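Local coordinates for protein phosphoribosylformylglycinamidine synthase 2 (Thermus thermophilus, PDB 3VIU) that belongs to the PurM-like AIR synthase-related family and carries two copies of its paired N- and C-terminal domains, with ADP and magnesium bound, at residues Met242-Glu247 and Gly325-Asp330. Sequence-based numbering, arbitrary orientation.
Sequences MEATLE and GRWGLD
E247 uses both carboxylate oxygens, one for R326 and one for W327. With CG anti to the backbone N (chi1 177°) and the chain extended beyond it, the group reaches away from helix 235-250 to the end of helix 317-326. The indole N-H bond, W327 NE1 to E247 OE2 2.6 Å, is nearly straight at 167°; the donor stands above the carboxylate plane, which is turned steeply (79°) against the ring. E247 OE1 lies in the guanidinium plane of R326 and accepts from R326 NE (3.0 Å) and NH2 (2.9 Å), a side-on salt bridge on a single oxygen. One turn earlier, E243 lies over one face of the indole: CB sits above the six-membered ring in a CH-pi contact, and E243 CG is 3.4 Å from W327 CZ3. A Schellman motif with G328 as C-prime residue ends helix 317-326 beside W327, and the chain goes on into strand 331-338; the contact sets this helix end and the turn after it against helix 235-250, both within the first AIR synthase-related C-terminal domain. The bend of E243 at chi2 carries OE2 to K239 on the same helix and OE1 to R116 of strand 116-126, both salt bridges. A244 backs the same indole face nearer its rim, and A244 CB also meets L329 CD1 at 4.3 Å.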
HETATM    1  N   MSE A 242      15.832  -2.468 -14.727  1.00 22.46           N
HETATM    2  CA  MSE A 242      15.334  -1.160 -14.339  1.00 24.18           C
HETATM    3  C   MSE A 242      16.069  -0.004 -15.039  1.00 24.60           C
HETATM    4  O   MSE A 242      15.432   0.884 -15.612  1.00 24.25           O
HETATM    5  CB  MSE A 242      15.442  -1.017 -12.818  1.00 27.65           C
HETATM    6  CG  MSE A 242      14.998   0.331 -12.255  1.00 33.43           C
HETATM    7 SE   MSE A 242      15.097   0.367 -10.299  1.00 42.38          SE
HETATM    8  CE  MSE A 242      16.930   0.954 -10.075  1.00 36.57           C
ATOM      9  N   GLU A 243      17.401  -0.011 -14.993  1.00 22.99           N
ATOM     10  CA  GLU A 243      18.186   1.050 -15.628  1.00 22.08           C
ATOM     11  C   GLU A 243      17.908   1.170 -17.123  1.00 21.20           C
ATOM     12  O   GLU A 243      17.707   2.266 -17.644  1.00 20.46           O
ATOM     13  CB  GLU A 243      19.684   0.815 -15.429  1.00 22.55           C
ATOM     14  CG  GLU A 243      20.152   0.901 -13.993  1.00 24.76           C
ATOM     15  CD  GLU A 243      19.736   2.190 -13.314  1.00 24.92           C
ATOM     16  OE1 GLU A 243      19.571   3.207 -14.021  1.00 25.45           O
ATOM     17  OE2 GLU A 243      19.588   2.185 -12.072  1.00 26.28           O
ATOM     18  N   ALA A 244      17.899   0.034 -17.809  1.00 21.41           N
ATOM     19  CA  ALA A 244      17.661   0.013 -19.244  1.00 21.00           C
ATOM     20  C   ALA A 244      16.291   0.567 -19.597  1.00 21.07           C
ATOM     21  O   ALA A 244      16.165   1.428 -20.476  1.00 21.13           O
ATOM     22  CB  ALA A 244      17.795  -1.409 -19.770  1.00 21.92           C
ATOM     23  N   THR A 245      15.266   0.070 -18.915  1.00 19.25           N
ATOM     24  CA  THR A 245      13.908   0.521 -19.180  1.00 17.99           C
ATOM     25  C   THR A 245      13.799   2.014 -18.926  1.00 19.16           C
ATOM     26  O   THR A 245      13.264   2.752 -19.756  1.00 18.74           O
ATOM     27  CB  THR A 245      12.890  -0.233 -18.296  1.00 17.87           C
ATOM     28  OG1 THR A 245      12.968  -1.636 -18.583  1.00 13.40           O
ATOM     29  CG2 THR A 245      11.455   0.266 -18.565  1.00 13.64           C
ATOM     30  N   LEU A 246      14.319   2.458 -17.783  1.00 20.80           N
ATOM     31  CA  LEU A 246      14.280   3.870 -17.431  1.00 22.19           C
ATOM     32  C   LEU A 246      15.050   4.714 -18.440  1.00 23.33           C
ATOM     33  O   LEU A 246      14.581   5.774 -18.848  1.00 24.23           O
ATOM     34  CB  LEU A 246      14.855   4.100 -16.033  1.00 21.73           C
ATOM     35  CG  LEU A 246      14.071   3.602 -14.816  1.00 22.48           C
ATOM     36  CD1 LEU A 246      14.897   3.839 -13.557  1.00 23.43           C
ATOM     37  CD2 LEU A 246      12.741   4.319 -14.717  1.00 21.58           C
ATOM     38  N   GLU A 247      16.230   4.257 -18.849  1.00 24.01           N
ATOM     39  CA  GLU A 247      16.996   5.032 -19.812  1.00 24.59           C
ATOM     40  C   GLU A 247      16.241   5.046 -21.129  1.00 25.76           C
ATOM     41  O   GLU A 247      16.051   6.099 -21.738  1.00 25.45           O
ATOM     42  CB  GLU A 247      18.394   4.445 -20.015  1.00 25.81           C
ATOM     43  CG  GLU A 247      19.205   5.196 -21.076  1.00 29.13           C
ATOM     44  CD  GLU A 247      20.654   4.746 -21.169  1.00 30.22           C
ATOM     45  OE1 GLU A 247      21.281   5.005 -22.221  1.00 31.42           O
ATOM     46  OE2 GLU A 247      21.170   4.147 -20.198  1.00 31.06           O
ATOM     47  N   GLY A 325      21.920  -2.787 -24.752  1.00 28.97           N
ATOM     48  CA  GLY A 325      23.274  -3.270 -24.953  1.00 28.70           C
ATOM     49  C   GLY A 325      24.194  -2.609 -23.938  1.00 28.51           C
ATOM     50  O   GLY A 325      25.062  -3.255 -23.355  1.00 27.38           O
ATOM     51  N   ARG A 326      23.988  -1.313 -23.718  1.00 28.44           N
ATOM     52  CA  ARG A 326      24.798  -0.563 -22.766  1.00 29.64           C
ATOM     53  C   ARG A 326      24.712  -1.124 -21.346  1.00 29.72           C
ATOM     54  O   ARG A 326      25.686  -1.059 -20.590  1.00 29.28           O
ATOM     55  CB  ARG A 326      24.388   0.913 -22.763  1.00 29.71           C
ATOM     56  CG  ARG A 326      24.851   1.678 -23.987  1.00 30.26           C
ATOM     57  CD  ARG A 326      24.852   3.173 -23.721  1.00 30.12           C
ATOM     58  NE  ARG A 326      23.532   3.779 -23.867  1.00 31.08           N
ATOM     59  CZ  ARG A 326      22.946   4.013 -25.036  1.00 30.46           C
ATOM     60  NH1 ARG A 326      23.562   3.688 -26.165  1.00 31.10           N
ATOM     61  NH2 ARG A 326      21.748   4.583 -25.076  1.00 31.07           N
ATOM     62  N   TRP A 327      23.553  -1.670 -20.982  1.00 28.32           N
ATOM     63  CA  TRP A 327      23.384  -2.246 -19.650  1.00 27.38           C
ATOM     64  C   TRP A 327      23.604  -3.760 -19.636  1.00 27.09           C
ATOM     65  O   TRP A 327      23.213  -4.448 -18.699  1.00 26.09           O
ATOM     66  CB  TRP A 327      22.002  -1.896 -19.085  1.00 25.11           C
ATOM     67  CG  TRP A 327      21.865  -0.433 -18.809  1.00 24.76           C
ATOM     68  CD1 TRP A 327      21.392   0.526 -19.662  1.00 23.34           C
ATOM     69  CD2 TRP A 327      22.308   0.259 -17.634  1.00 23.41           C
ATOM     70  NE1 TRP A 327      21.520   1.771 -19.095  1.00 20.88           N
ATOM     71  CE2 TRP A 327      22.079   1.638 -17.850  1.00 22.53           C
ATOM     72  CE3 TRP A 327      22.883  -0.150 -16.419  1.00 24.06           C
ATOM     73  CZ2 TRP A 327      22.405   2.616 -16.894  1.00 22.84           C
ATOM     74  CZ3 TRP A 327      23.208   0.822 -15.468  1.00 22.28           C
ATOM     75  CH2 TRP A 327      22.967   2.189 -15.715  1.00 21.76           C
ATOM     76  N   GLY A 328      24.246  -4.267 -20.684  1.00 27.12           N
ATOM     77  CA  GLY A 328      24.529  -5.688 -20.766  1.00 28.19           C
ATOM     78  C   GLY A 328      23.320  -6.592 -20.895  1.00 27.41           C
ATOM     79  O   GLY A 328      23.375  -7.755 -20.508  1.00 26.61           O
ATOM     80  N   LEU A 329      22.230  -6.071 -21.446  1.00 28.94           N
ATOM     81  CA  LEU A 329      21.015  -6.865 -21.610  1.00 31.45           C
ATOM     82  C   LEU A 329      20.583  -7.062 -23.063  1.00 33.12           C
ATOM     83  O   LEU A 329      20.776  -6.184 -23.912  1.00 33.30           O
ATOM     84  CB  LEU A 329      19.862  -6.225 -20.834  1.00 31.40           C
ATOM     85  CG  LEU A 329      19.919  -6.276 -19.308  1.00 30.93           C
ATOM     86  CD1 LEU A 329      18.810  -5.409 -18.726  1.00 29.29           C
ATOM     87  CD2 LEU A 329      19.792  -7.721 -18.846  1.00 30.24           C
ATOM     88  N   ASP A 330      19.997  -8.226 -23.334  1.00 34.83           N
ATOM     89  CA  ASP A 330      19.501  -8.553 -24.665  1.00 36.68           C
ATOM     90  C   ASP A 330      18.082  -8.014 -24.770  1.00 35.26           C
ATOM     91  O   ASP A 330      17.299  -8.122 -23.827  1.00 35.29           O
ATOM     92  CB  ASP A 330      19.456 -10.069 -24.885  1.00 41.79           C
ATOM     93  CG  ASP A 330      20.749 -10.764 -24.497  1.00 47.14           C
ATOM     94  OD1 ASP A 330      21.819 -10.370 -25.017  1.00 49.90           O
ATOM     95  OD2 ASP A 330      20.693 -11.711 -23.675  1.00 48.67           O
TER